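Local coordinates for diaminopimelate decarboxylase (Helicobacter pylori, PDB 2QGH), which catalyses the pyridoxal-5'-phosphate-dependent decarboxylation of diaminopimelate to L-lysine, the final step of bacterial lysine biosynthesis, at residues Thr293-Glu298 with Val307-Gly312; Ser340-Val345 with Ala359-Leu364; Leu197-Val202 with Leu233-Arg238; Glu135-Glu140 with Phe188-Lys193. All coordinates share one frame; numbering follows the deposited sequence.

Contact 1 of 4, residues Thr293-Glu298 with Val307-Gly312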
loop_
_atom_site.group_PDB
_atom_site.type_symbol
_atom_site.label_atom_id
_atom_site.label_comp_id
_atom_site.label_asym_id
_atom_site.label_seq_id
_atom_site.Cartn_x
_atom_site.Cartn_y
_atom_site.Cartn_z
ATOM N N THR A 293 -16.139 -2.215 -10.114
ATOM C CA THR A 293 -15.151 -2.016 -11.152
ATOM C C THR A 293 -15.678 -2.578 -12.472
ATOM O O THR A 293 -16.411 -3.574 -12.493
ATOM C CB THR A 293 -13.854 -2.727 -10.770
ATOM O OG1 THR A 293 -12.908 -2.620 -11.833
ATOM C CG2 THR A 293 -14.128 -4.182 -10.474
ATOM N N GLN A 294 -15.289 -1.937 -13.569
ATOM C CA GLN A 294 -15.727 -2.339 -14.903
ATOM C C GLN A 294 -14.721 -3.239 -15.606
ATOM O O GLN A 294 -13.521 -3.149 -15.365
ATOM C CB GLN A 294 -15.979 -1.083 -15.745
ATOM C CG GLN A 294 -16.193 -1.342 -17.218
ATOM C CD GLN A 294 -16.466 -0.071 -17.997
ATOM O OE1 GLN A 294 -16.529 -0.090 -19.223
ATOM N NE2 GLN A 294 -16.637 1.039 -17.289
ATOM N N VAL A 295 -15.217 -4.110 -16.479
ATOM C CA VAL A 295 -14.348 -5.017 -17.226
ATOM C C VAL A 295 -13.779 -4.292 -18.442
ATOM O O VAL A 295 -14.521 -3.679 -19.198
ATOM C CB VAL A 295 -15.121 -6.249 -17.730
ATOM C CG1 VAL A 295 -14.189 -7.160 -18.531
ATOM C CG2 VAL A 295 -15.727 -6.994 -16.560
ATOM N N LEU A 296 -12.468 -4.363 -18.634
ATOM C CA LEU A 296 -11.852 -3.704 -19.783
ATOM C C LEU A 296 -11.589 -4.688 -20.915
ATOM O O LEU A 296 -11.974 -4.440 -22.057
ATOM C CB LEU A 296 -10.548 -3.021 -19.370
ATOM C CG LEU A 296 -10.699 -1.955 -18.279
ATOM C CD1 LEU A 296 -9.327 -1.418 -17.904
ATOM C CD2 LEU A 296 -11.620 -0.828 -18.768
ATOM N N TYR A 297 -10.938 -5.803 -20.591
ATOM C CA TYR A 297 -10.624 -6.835 -21.582
ATOM C C TYR A 297 -10.723 -8.238 -20.981
ATOM O O TYR A 297 -10.741 -8.404 -19.763
ATOM C CB TYR A 297 -9.189 -6.665 -22.114
ATOM C CG TYR A 297 -8.806 -5.259 -22.507
ATOM C CD1 TYR A 297 -7.948 -4.496 -21.709
ATOM C CD2 TYR A 297 -9.324 -4.679 -23.664
ATOM C CE1 TYR A 297 -7.620 -3.190 -22.053
ATOM C CE2 TYR A 297 -9.007 -3.381 -24.016
ATOM C CZ TYR A 297 -8.158 -2.638 -23.210
ATOM O OH TYR A 297 -7.876 -1.342 -23.569
ATOM N N GLU A 298 -10.774 -9.234 -21.863
ATOM C CA GLU A 298 -10.794 -10.653 -21.510
ATOM C C GLU A 298 -9.586 -11.189 -22.268
ATOM O O GLU A 298 -9.398 -10.864 -23.437
ATOM C CB GLU A 298 -12.065 -11.340 -22.020
ATOM C CG GLU A 298 -13.248 -11.305 -21.058
ATOM C CD GLU A 298 -13.581 -12.676 -20.475
ATOM O OE1 GLU A 298 -14.523 -12.771 -19.662
ATOM O OE2 GLU A 298 -12.903 -13.658 -20.833
ATOM N N VAL A 307 -9.368 -11.992 -16.670
ATOM C CA VAL A 307 -10.407 -10.975 -16.721
ATOM C C VAL A 307 -9.804 -9.681 -16.171
ATOM O O VAL A 307 -9.675 -9.508 -14.959
ATOM C CB VAL A 307 -11.631 -11.387 -15.879
ATOM C CG1 VAL A 307 -12.590 -10.198 -15.726
ATOM C CG2 VAL A 307 -12.342 -12.569 -16.547
ATOM N N ILE A 308 -9.432 -8.783 -17.081
ATOM C CA ILE A 308 -8.819 -7.505 -16.735
ATOM C C ILE A 308 -9.861 -6.460 -16.381
ATOM O O ILE A 308 -10.701 -6.080 -17.201
ATOM C CB ILE A 308 -7.935 -7.000 -17.900
ATOM C CG1 ILE A 308 -6.830 -8.021 -18.169
ATOM C CG2 ILE A 308 -7.313 -5.667 -17.561
ATOM C CD1 ILE A 308 -6.290 -7.979 -19.586
ATOM N N VAL A 309 -9.773 -5.988 -15.142
ATOM C CA VAL A 309 -10.695 -5.013 -14.594
ATOM C C VAL A 309 -9.982 -3.672 -14.351
ATOM O O VAL A 309 -8.755 -3.634 -14.273
ATOM C CB VAL A 309 -11.302 -5.631 -13.316
ATOM C CG1 VAL A 309 -11.216 -4.675 -12.143
ATOM C CG2 VAL A 309 -12.726 -6.077 -13.602
ATOM N N ASP A 310 -10.730 -2.571 -14.236
ATOM C CA ASP A 310 -10.085 -1.270 -14.060
ATOM C C ASP A 310 -9.654 -0.845 -12.654
ATOM O O ASP A 310 -9.124 0.246 -12.491
ATOM C CB ASP A 310 -10.914 -0.141 -14.717
ATOM C CG ASP A 310 -12.325 0.001 -14.141
ATOM O OD1 ASP A 310 -12.623 -0.577 -13.077
ATOM O OD2 ASP A 310 -13.144 0.718 -14.761
ATOM N N ALA A 311 -9.879 -1.690 -11.649
ATOM C CA ALA A 311 -9.451 -1.398 -10.275
ATOM C C ALA A 311 -8.170 -2.211 -10.081
ATOM O O ALA A 311 -7.985 -3.232 -10.736
ATOM C CB ALA A 311 -10.512 -1.835 -9.265
ATOM N N GLY A 312 -7.282 -1.768 -9.199
ATOM C CA GLY A 312 -6.050 -2.504 -9.005
ATOM C C GLY A 312 -5.604 -2.599 -7.561
ATOM O O GLY A 312 -6.261 -2.085 -6.656
#
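L296 and Y297 both stand opposite I308, and this two-against-one step, a classic beta bulge, gives the antiparallel hairpin its local shape. The carbonyl of I308 points into the bulge, where its O accepts the N-H of L296 (N to O 2.9 Å) and, more weakly, that of Y297. In return, I308 N reaches Y297 O at 3.0 Å.

On one face the forked side chain of V295 is the bump, and the dip between V307 and V309 receives it: its CG1 lies 4.4 Å from CG1 of V307, while its CG2 lies 4.3 Å from CG2 of V309. On the other, I308 lies along Y297, setting CD1 4.1 Å from CB of Y297, with CG2 near the ring edge; the Y297 hydroxyl is hydrogen-bonded to K112 O of the second subunit. Further along, the L296 side chain crosses D310 at about a right angle, resting CD1 on the D310 CB at 3.8 Å.

D310 closes the end of the pairing. With its CG held between backbone N and carbonyl carbon (chi1 60°), its carboxylate folds back over the partner strand, and OD1 accepts the N-H of Q294 (N to OD1 3.0 Å) from 45° above the carboxylate plane. D310 N binds Q294 O at 3.1 Å, so one residue engages both backbone polar groups of another. T33 OG1 is hydrogen-bonded to D310 OD2 and to Q294 NE2.

The hairpin belongs to the beta domain that accompanies the barrel in this PLP-dependent decarboxylase family, strand 369-372 pairing with 289-299 and strand 340-345 with 306-309.

Contact 2 of 4, residues Ser340-Val345 with Ala359-Leu364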
loop_
_atom_site.group_PDB
_atom_site.type_symbol
_atom_site.label_atom_id
_atom_site.label_comp_id
_atom_site.label_asym_id
_atom_site.label_seq_id
_atom_site.Cartn_x
_atom_site.Cartn_y
_atom_site.Cartn_z
ATOM N N SER A 340 -16.579 -20.187 -16.376
ATOM C CA SER A 340 -15.304 -20.897 -16.430
ATOM C C SER A 340 -14.267 -20.326 -15.458
ATOM O O SER A 340 -14.491 -19.295 -14.825
ATOM C CB SER A 340 -14.751 -20.870 -17.863
ATOM O OG SER A 340 -14.652 -19.550 -18.374
ATOM N N PRO A 341 -13.127 -21.017 -15.300
ATOM C CA PRO A 341 -12.084 -20.531 -14.392
ATOM C C PRO A 341 -11.316 -19.343 -14.981
ATOM O O PRO A 341 -10.971 -19.348 -16.166
ATOM C CB PRO A 341 -11.204 -21.764 -14.188
ATOM C CG PRO A 341 -11.355 -22.511 -15.482
ATOM C CD PRO A 341 -12.836 -22.391 -15.750
ATOM N N CYS A 342 -11.048 -18.335 -14.150
ATOM C CA CYS A 342 -10.330 -17.140 -14.596
ATOM C C CYS A 342 -9.721 -16.348 -13.446
ATOM O O CYS A 342 -10.241 -16.355 -12.333
ATOM C CB CYS A 342 -11.279 -16.211 -15.349
ATOM S SG CYS A 342 -12.475 -15.383 -14.272
ATOM N N ASP A 343 -8.617 -15.661 -13.730
ATOM C CA ASP A 343 -7.949 -14.815 -12.747
ATOM C C ASP A 343 -8.463 -13.399 -12.954
ATOM O O ASP A 343 -8.348 -12.849 -14.047
ATOM C CB ASP A 343 -6.434 -14.821 -12.950
ATOM C CG ASP A 343 -5.786 -16.095 -12.467
ATOM O OD1 ASP A 343 -4.539 -16.143 -12.429
ATOM O OD2 ASP A 343 -6.519 -17.046 -12.125
ATOM N N VAL A 344 -9.047 -12.815 -11.915
ATOM C CA VAL A 344 -9.561 -11.452 -11.997
ATOM C C VAL A 344 -8.387 -10.542 -11.632
ATOM O O VAL A 344 -7.908 -10.561 -10.498
ATOM C CB VAL A 344 -10.727 -11.266 -11.019
ATOM C CG1 VAL A 344 -11.403 -9.923 -11.245
ATOM C CG2 VAL A 344 -11.724 -12.408 -11.205
ATOM N N VAL A 345 -7.920 -9.760 -12.604
ATOM C CA VAL A 345 -6.765 -8.893 -12.404
ATOM C C VAL A 345 -6.989 -7.419 -12.702
ATOM O O VAL A 345 -7.900 -7.046 -13.447
ATOM C CB VAL A 345 -5.570 -9.381 -13.257
ATOM C CG1 VAL A 345 -5.345 -10.872 -13.030
ATOM C CG2 VAL A 345 -5.828 -9.105 -14.732
ATOM N N ALA A 359 -10.953 -17.997 -10.295
ATOM C CA ALA A 359 -12.323 -17.671 -9.915
ATOM C C ALA A 359 -13.194 -18.284 -10.996
ATOM O O ALA A 359 -12.693 -18.697 -12.036
ATOM C CB ALA A 359 -12.525 -16.164 -9.875
ATOM N N HIS A 360 -14.495 -18.340 -10.763
ATOM C CA HIS A 360 -15.395 -18.922 -11.745
ATOM C C HIS A 360 -16.492 -17.933 -12.103
ATOM O O HIS A 360 -17.372 -17.639 -11.292
ATOM C CB HIS A 360 -15.974 -20.225 -11.186
ATOM C CG HIS A 360 -14.927 -21.241 -10.844
ATOM N ND1 HIS A 360 -14.147 -21.854 -11.800
ATOM C CD2 HIS A 360 -14.476 -21.689 -9.648
ATOM C CE1 HIS A 360 -13.257 -22.634 -11.210
ATOM N NE2 HIS A 360 -13.435 -22.550 -9.903
ATOM N N LEU A 361 -16.432 -17.413 -13.325
ATOM C CA LEU A 361 -17.414 -16.434 -13.770
ATOM C C LEU A 361 -17.871 -16.663 -15.203
ATOM O O LEU A 361 -17.194 -17.320 -15.990
ATOM C CB LEU A 361 -16.825 -15.023 -13.662
ATOM C CG LEU A 361 -16.303 -14.546 -12.303
ATOM C CD1 LEU A 361 -15.733 -13.143 -12.452
ATOM C CD2 LEU A 361 -17.430 -14.564 -11.274
ATOM N N PRO A 362 -19.045 -16.126 -15.557
ATOM C CA PRO A 362 -19.545 -16.295 -16.924
ATOM C C PRO A 362 -18.666 -15.445 -17.829
ATOM O O PRO A 362 -17.945 -14.565 -17.343
ATOM C CB PRO A 362 -20.967 -15.760 -16.837
ATOM C CG PRO A 362 -20.851 -14.692 -15.791
ATOM C CD PRO A 362 -19.999 -15.361 -14.738
ATOM N N GLU A 363 -18.697 -15.699 -19.132
ATOM C CA GLU A 363 -17.873 -14.895 -20.017
ATOM C C GLU A 363 -18.419 -13.482 -19.950
ATOM O O GLU A 363 -19.626 -13.269 -20.063
ATOM C CB GLU A 363 -17.916 -15.411 -21.458
ATOM C CG GLU A 363 -16.891 -14.716 -22.344
ATOM C CD GLU A 363 -16.820 -15.283 -23.747
ATOM O OE1 GLU A 363 -15.958 -14.814 -24.525
ATOM O OE2 GLU A 363 -17.619 -16.189 -24.073
ATOM N N LEU A 364 -17.532 -12.518 -19.736
ATOM C CA LEU A 364 -17.938 -11.122 -19.642
ATOM C C LEU A 364 -17.343 -10.375 -20.811
ATOM O O LEU A 364 -16.419 -10.857 -21.463
ATOM C CB LEU A 364 -17.432 -10.495 -18.339
ATOM C CG LEU A 364 -17.849 -11.103 -16.995
ATOM C CD1 LEU A 364 -16.939 -10.578 -15.896
ATOM C CD2 LEU A 364 -19.303 -10.770 -16.696
#
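P341 and H360 face each other as a non-hydrogen-bonded pair in the antiparallel beta hairpin of strands 340-345 and 354-361, part of the mixed sheet that accompanies the barrel in this enzyme. At such a position the proline gives up no bond to the opposite strand.

The H360 side chain can be followed outward. Its CB passes 4.0 Å from the carbonyl O of S340. With CG set anti to its own carbonyl carbon (chi1 -59°), the ring leans across the opposing strand. ND1 then approaches the CA of P341 at 3.6 Å, and CE1, further out, touches the P341 CB at 3.7 Å. The imidazole thus lies obliquely against the pyrrolidine on an exposed face of the sheet.

Hydrogen-bonded pairs flank this one, and both are reciprocal. Between C342 and A359, C342 N to A359 O and A359 N to C342 O each measure 2.7 Å. At the other end L361 N bonds S340 O, and S340 N meets L361 O at 3.0 Å, the donor standing 42° out of the carbonyl plane. The L361 oxygen also accepts R305 NH2, so two donors hold it.

On the other face of the sheet C342, V344, A359 and L361 gather, with I328 of strand 328-330 packed against V344 and L361. There one methyl serves two neighbours: V344 CG2 lies 4.1 Å from A359 CB and 4.3 Å from L361 CD1.

Contact 3 of 4, residues Leu197-Val202 with Leu233-Arg238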
loop_
_atom_site.group_PDB
_atom_site.type_symbol
_atom_site.label_atom_id
_atom_site.label_comp_id
_atom_site.label_asym_id
_atom_site.label_seq_id
_atom_site.Cartn_x
_atom_site.Cartn_y
_atom_site.Cartn_z
ATOM N N LEU A 197 -0.098 11.247 36.059
ATOM C CA LEU A 197 -0.648 10.094 35.375
ATOM C C LEU A 197 -1.775 9.561 36.232
ATOM O O LEU A 197 -1.735 9.669 37.449
ATOM C CB LEU A 197 0.415 9.010 35.186
ATOM C CG LEU A 197 1.619 9.391 34.320
ATOM C CD1 LEU A 197 2.621 8.247 34.320
ATOM C CD2 LEU A 197 1.163 9.711 32.908
ATOM N N GLU A 198 -2.785 8.997 35.589
ATOM C CA GLU A 198 -3.927 8.436 36.291
ATOM C C GLU A 198 -4.350 7.165 35.563
ATOM O O GLU A 198 -5.118 7.215 34.600
ATOM C CB GLU A 198 -5.072 9.454 36.320
ATOM C CG GLU A 198 -6.373 8.941 36.927
ATOM C CD GLU A 198 -7.454 10.016 36.991
ATOM O OE1 GLU A 198 -7.658 10.727 35.982
ATOM O OE2 GLU A 198 -8.108 10.149 38.051
ATOM N N PRO A 199 -3.840 6.004 36.007
ATOM C CA PRO A 199 -4.191 4.733 35.367
ATOM C C PRO A 199 -5.657 4.422 35.624
ATOM O O PRO A 199 -6.069 4.260 36.771
ATOM C CB PRO A 199 -3.249 3.738 36.042
ATOM C CG PRO A 199 -3.121 4.296 37.425
ATOM C CD PRO A 199 -2.956 5.782 37.167
ATOM N N VAL A 200 -6.447 4.339 34.561
ATOM C CA VAL A 200 -7.870 4.076 34.716
ATOM C C VAL A 200 -8.369 2.893 33.895
ATOM O O VAL A 200 -9.542 2.532 33.961
ATOM C CB VAL A 200 -8.699 5.332 34.337
ATOM C CG1 VAL A 200 -8.263 6.505 35.187
ATOM C CG2 VAL A 200 -8.520 5.670 32.855
ATOM N N SER A 201 -7.482 2.259 33.147
ATOM C CA SER A 201 -7.934 1.174 32.313
ATOM C C SER A 201 -6.883 0.129 31.987
ATOM O O SER A 201 -5.687 0.416 32.014
ATOM C CB SER A 201 -8.476 1.773 31.013
ATOM O OG SER A 201 -8.639 0.788 30.015
ATOM N N VAL A 202 -7.337 -1.094 31.713
ATOM C CA VAL A 202 -6.441 -2.173 31.305
ATOM C C VAL A 202 -6.912 -2.435 29.895
ATOM O O VAL A 202 -8.102 -2.289 29.606
ATOM C CB VAL A 202 -6.637 -3.503 32.069
ATOM C CG1 VAL A 202 -5.296 -4.022 32.510
ATOM C CG2 VAL A 202 -7.581 -3.335 33.231
ATOM N N LEU A 233 -4.012 -3.508 44.583
ATOM C CA LEU A 233 -2.819 -2.693 44.812
ATOM C C LEU A 233 -3.085 -1.189 44.784
ATOM O O LEU A 233 -2.150 -0.398 44.664
ATOM C CB LEU A 233 -1.730 -3.018 43.785
ATOM C CG LEU A 233 -1.089 -4.405 43.822
ATOM C CD1 LEU A 233 -0.062 -4.497 42.703
ATOM C CD2 LEU A 233 -0.438 -4.660 45.179
ATOM N N GLY A 234 -4.352 -0.796 44.886
ATOM C CA GLY A 234 -4.688 0.618 44.893
ATOM C C GLY A 234 -5.020 1.266 43.559
ATOM O O GLY A 234 -5.539 2.381 43.529
ATOM N N ILE A 235 -4.731 0.582 42.456
ATOM C CA ILE A 235 -5.021 1.126 41.132
ATOM C C ILE A 235 -6.528 1.185 40.890
ATOM O O ILE A 235 -7.212 0.165 40.830
ATOM C CB ILE A 235 -4.350 0.283 40.034
ATOM C CG1 ILE A 235 -2.842 0.215 40.302
ATOM C CG2 ILE A 235 -4.616 0.903 38.660
ATOM C CD1 ILE A 235 -2.107 -0.754 39.413
ATOM N N ASP A 236 -7.035 2.399 40.745
ATOM C CA ASP A 236 -8.457 2.620 40.539
ATOM C C ASP A 236 -8.949 2.452 39.091
ATOM O O ASP A 236 -9.216 3.432 38.398
ATOM C CB ASP A 236 -8.809 4.012 41.068
ATOM C CG ASP A 236 -10.283 4.296 41.010
ATOM O OD1 ASP A 236 -11.072 3.402 41.388
ATOM O OD2 ASP A 236 -10.649 5.421 40.603
ATOM N N LEU A 237 -9.083 1.206 38.649
ATOM C CA LEU A 237 -9.545 0.909 37.292
ATOM C C LEU A 237 -11.028 1.200 37.120
ATOM O O LEU A 237 -11.827 0.930 38.012
ATOM C CB LEU A 237 -9.301 -0.559 36.947
ATOM C CG LEU A 237 -7.865 -1.068 36.976
ATOM C CD1 LEU A 237 -7.874 -2.571 36.714
ATOM C CD2 LEU A 237 -7.021 -0.330 35.947
ATOM N N ARG A 238 -11.388 1.733 35.957
ATOM C CA ARG A 238 -12.776 2.060 35.656
ATOM C C ARG A 238 -13.205 1.424 34.335
ATOM O O ARG A 238 -14.398 1.281 34.074
ATOM C CB ARG A 238 -12.951 3.585 35.580
ATOM C CG ARG A 238 -12.758 4.313 36.930
ATOM C CD ARG A 238 -14.103 4.519 37.656
ATOM N NE ARG A 238 -13.974 4.770 39.098
ATOM C CZ ARG A 238 -15.008 5.012 39.903
ATOM N NH1 ARG A 238 -16.238 5.050 39.414
ATOM N NH2 ARG A 238 -14.822 5.183 41.202
HETATM O O HOH W 1 -5.886 5.304 39.318
#
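The carbonyl O of V200 accepts the backbone N-H of R238 (N to O 2.8 Å) in a nearly straight bond (170° at the hydrogen) whose donor is tilted 33° from the carbonyl plane. One residue earlier, P199 O is served by a water 2.8 Å away. The same water lies 3.4 Å from D236 N and accepts a weak bond from it, so direct and water-mediated links follow one another along the chain.

D236 is the centre of an inverse gamma turn, which redirects the chain toward the strand after G234, at positive phi, has ended the preceding helix in a Schellman motif. The path as a whole is a beta-alpha-beta crossover of the eight-stranded parallel barrel: strand 197-203, helix 213-232, then strand 239-241 beside the first, with V200 and F239 bonded through their backbones.

Apolar side chains fill the angle between strand and loop. L237 carries its CG anti to the carbonyl carbon (chi1 -60°) and sends its two methyls to different places. It crosses V202 at about a right angle, CD1 touching V202 CG2 at 3.6 Å, while CD2 rests on S201 N at 3.8 Å. A227 of helix 213-232 touches both L237 and V202. Nearer the start of the loop, I235 CG2 meets the P199 ring at CG, 3.9 Å away, with F188 of helix 181-193 lying against both residues. On the solvent side R238 bends at its second torsion, and its NE forms a long salt bridge of 3.7 Å with D236 OD2.

Contact 4 of 4, residues Glu135-Glu140 with Phe188-Lys193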
loop_
_atom_site.group_PDB
_atom_site.type_symbol
_atom_site.label_atom_id
_atom_site.label_comp_id
_atom_site.label_asym_id
_atom_site.label_seq_id
_atom_site.Cartn_x
_atom_site.Cartn_y
_atom_site.Cartn_z
ATOM N N GLU A 135 7.169 5.221 26.836
ATOM C CA GLU A 135 6.067 6.049 26.352
ATOM C C GLU A 135 5.382 6.671 27.567
ATOM O O GLU A 135 4.999 7.832 27.552
ATOM C CB GLU A 135 5.037 5.205 25.592
ATOM C CG GLU A 135 3.993 6.030 24.844
ATOM C CD GLU A 135 2.688 5.274 24.620
ATOM O OE1 GLU A 135 2.736 4.039 24.428
ATOM O OE2 GLU A 135 1.612 5.919 24.622
ATOM N N LEU A 136 5.218 5.873 28.615
ATOM C CA LEU A 136 4.580 6.325 29.840
ATOM C C LEU A 136 5.354 7.490 30.459
ATOM O O LEU A 136 4.762 8.457 30.935
ATOM C CB LEU A 136 4.493 5.168 30.840
ATOM C CG LEU A 136 3.590 5.358 32.063
ATOM C CD1 LEU A 136 2.124 5.362 31.637
ATOM C CD2 LEU A 136 3.844 4.233 33.058
ATOM N N LYS A 137 6.679 7.390 30.457
ATOM C CA LYS A 137 7.519 8.445 31.017
ATOM C C LYS A 137 7.460 9.685 30.131
ATOM O O LYS A 137 7.544 10.815 30.612
ATOM C CB LYS A 137 8.969 7.960 31.136
ATOM C CG LYS A 137 9.187 6.897 32.204
ATOM C CD LYS A 137 10.608 6.351 32.151
ATOM C CE LYS A 137 10.921 5.446 33.338
ATOM N NZ LYS A 137 11.202 6.221 34.582
ATOM N N THR A 138 7.315 9.461 28.830
ATOM C CA THR A 138 7.244 10.553 27.875
ATOM C C THR A 138 5.952 11.326 28.082
ATOM O O THR A 138 5.950 12.560 28.109
ATOM C CB THR A 138 7.306 10.020 26.441
ATOM O OG1 THR A 138 8.511 9.262 26.279
ATOM C CG2 THR A 138 7.302 11.160 25.443
ATOM N N ILE A 139 4.855 10.595 28.236
ATOM C CA ILE A 139 3.555 11.210 28.455
ATOM C C ILE A 139 3.576 12.013 29.756
ATOM O O ILE A 139 3.059 13.135 29.819
ATOM C CB ILE A 139 2.453 10.138 28.541
ATOM C CG1 ILE A 139 2.361 9.384 27.212
ATOM C CG2 ILE A 139 1.119 10.784 28.886
ATOM C CD1 ILE A 139 1.439 8.164 27.247
ATOM N N GLU A 140 4.182 11.437 30.792
ATOM C CA GLU A 140 4.264 12.099 32.084
ATOM C C GLU A 140 4.949 13.450 31.977
ATOM O O GLU A 140 4.466 14.449 32.518
ATOM C CB GLU A 140 5.035 11.247 33.088
ATOM C CG GLU A 140 4.957 11.800 34.497
ATOM C CD GLU A 140 5.900 11.109 35.444
ATOM O OE1 GLU A 140 5.703 11.213 36.674
ATOM O OE2 GLU A 140 6.851 10.469 34.955
ATOM N N PHE A 188 2.138 0.235 36.003
ATOM C CA PHE A 188 0.943 0.697 36.693
ATOM C C PHE A 188 1.287 1.373 38.018
ATOM O O PHE A 188 0.816 2.475 38.306
ATOM C CB PHE A 188 -0.004 -0.476 36.954
ATOM C CG PHE A 188 -1.116 -0.593 35.955
ATOM C CD1 PHE A 188 -1.149 -1.650 35.049
ATOM C CD2 PHE A 188 -2.146 0.342 35.933
ATOM C CE1 PHE A 188 -2.195 -1.775 34.137
ATOM C CE2 PHE A 188 -3.198 0.229 35.025
ATOM C CZ PHE A 188 -3.225 -0.829 34.128
ATOM N N LEU A 189 2.096 0.703 38.830
ATOM C CA LEU A 189 2.488 1.259 40.118
ATOM C C LEU A 189 3.122 2.621 39.880
ATOM O O LEU A 189 2.896 3.566 40.632
ATOM C CB LEU A 189 3.481 0.325 40.820
ATOM C CG LEU A 189 2.910 -1.054 41.170
ATOM C CD1 LEU A 189 3.998 -1.958 41.729
ATOM C CD2 LEU A 189 1.780 -0.881 42.171
ATOM N N TRP A 190 3.895 2.709 38.802
ATOM C CA TRP A 190 4.586 3.933 38.429
ATOM C C TRP A 190 3.625 5.069 38.097
ATOM O O TRP A 190 3.863 6.222 38.464
ATOM C CB TRP A 190 5.473 3.667 37.226
ATOM C CG TRP A 190 6.694 4.489 37.215
ATOM C CD1 TRP A 190 7.873 4.213 37.851
ATOM C CD2 TRP A 190 6.882 5.725 36.531
ATOM N NE1 TRP A 190 8.789 5.206 37.598
ATOM C CE2 TRP A 190 8.207 6.147 36.789
ATOM C CE3 TRP A 190 6.064 6.519 35.723
ATOM C CZ2 TRP A 190 8.732 7.328 36.265
ATOM C CZ3 TRP A 190 6.582 7.690 35.201
ATOM C CH2 TRP A 190 7.909 8.083 35.474
ATOM N N ALA A 191 2.546 4.744 37.389
ATOM C CA ALA A 191 1.558 5.747 37.013
ATOM C C ALA A 191 0.740 6.165 38.233
ATOM O O ALA A 191 0.219 7.276 38.286
ATOM C CB ALA A 191 0.636 5.202 35.919
ATOM N N LYS A 192 0.632 5.272 39.210
ATOM C CA LYS A 192 -0.118 5.564 40.429
ATOM C C LYS A 192 0.615 6.626 41.254
ATOM O O LYS A 192 0.018 7.609 41.674
ATOM C CB LYS A 192 -0.294 4.282 41.253
ATOM C CG LYS A 192 -1.096 4.436 42.531
ATOM C CD LYS A 192 -1.188 3.094 43.256
ATOM C CE LYS A 192 -1.962 3.186 44.565
ATOM N NZ LYS A 192 -1.202 3.899 45.635
ATOM N N LYS A 193 1.912 6.417 41.463
ATOM C CA LYS A 193 2.752 7.340 42.229
ATOM C C LYS A 193 2.842 8.721 41.578
ATOM O O LYS A 193 2.840 9.744 42.263
ATOM C CB LYS A 193 4.173 6.782 42.365
ATOM C CG LYS A 193 4.260 5.356 42.872
ATOM C CD LYS A 193 5.714 4.923 43.088
ATOM C CE LYS A 193 6.515 4.836 41.772
ATOM N NZ LYS A 193 6.806 6.161 41.134
#
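In the helical shell of the (beta/alpha)8 barrel, W190 of helix 181-193 spans the distance to L136, K137 and E140 of helix 133-146. The two helical segments run almost parallel, 11° apart, with axes 11.1 Å from each other at closest approach, so the contact is made largely by long side chains, W190 above all.

The indole has a lysine over each face. K137 crosses it at about a right angle, and its CG lies 4.2 Å from the centroid of the six-membered ring in an off-centre CH-pi contact. A bend at the last torsion (chi4 -78°) carries K137 NZ to within 3.2 Å of CZ2 on W190. On the opposite face, K193, from the same helix as W190, places NZ 4.0 Å above the ring plane, toward the rim. F133 completes the cluster, edge-to-face with W190 and in a cation-pi contact with K137.

The E140 carboxylate comes to the far edge of the six-membered ring, its plane nearly perpendicular to the indole, although the modelled approach of OE2 is doubtfully close. Its OE1 is hydrogen-bonded to S194 OG.

Deeper in, L136 slides past W190, bringing CD2 to 4.2 Å from the indole CE3 and 4.4 Å from the A191 CB. L136 also rests on V130, I152 and L197 from three strands. Helices 133-146 and 181-193 follow the successive strands 127-130 and 150-155, so this is the packing of neighbouring outer helices in a TIM barrel.

Overall arrangement
Contacts 1 and 2 lie on one side of the chain's centre and contacts 3 and 4 on the other, the two groups more than 50 Å apart between centres. The first pair shares a sheet: strands 306-309 and 340-345 are neighbours, probably hydrogen-bonded from V309 N to V345 O (2.7 Å), and backbone bonds dominate both contacts. In the barrel, contacts 3 and 4 meet where helix 181-193 leads into strand 197-203, and side-chain packing carries more of the load; contact 4 has no hydrogen bond between its segments. Contacts 1 and 3 are largely buried, whereas 2 and 4 reach the surface. Contacts 1 and 4 both touch the second subunit, Y297 meeting T138 across the interface.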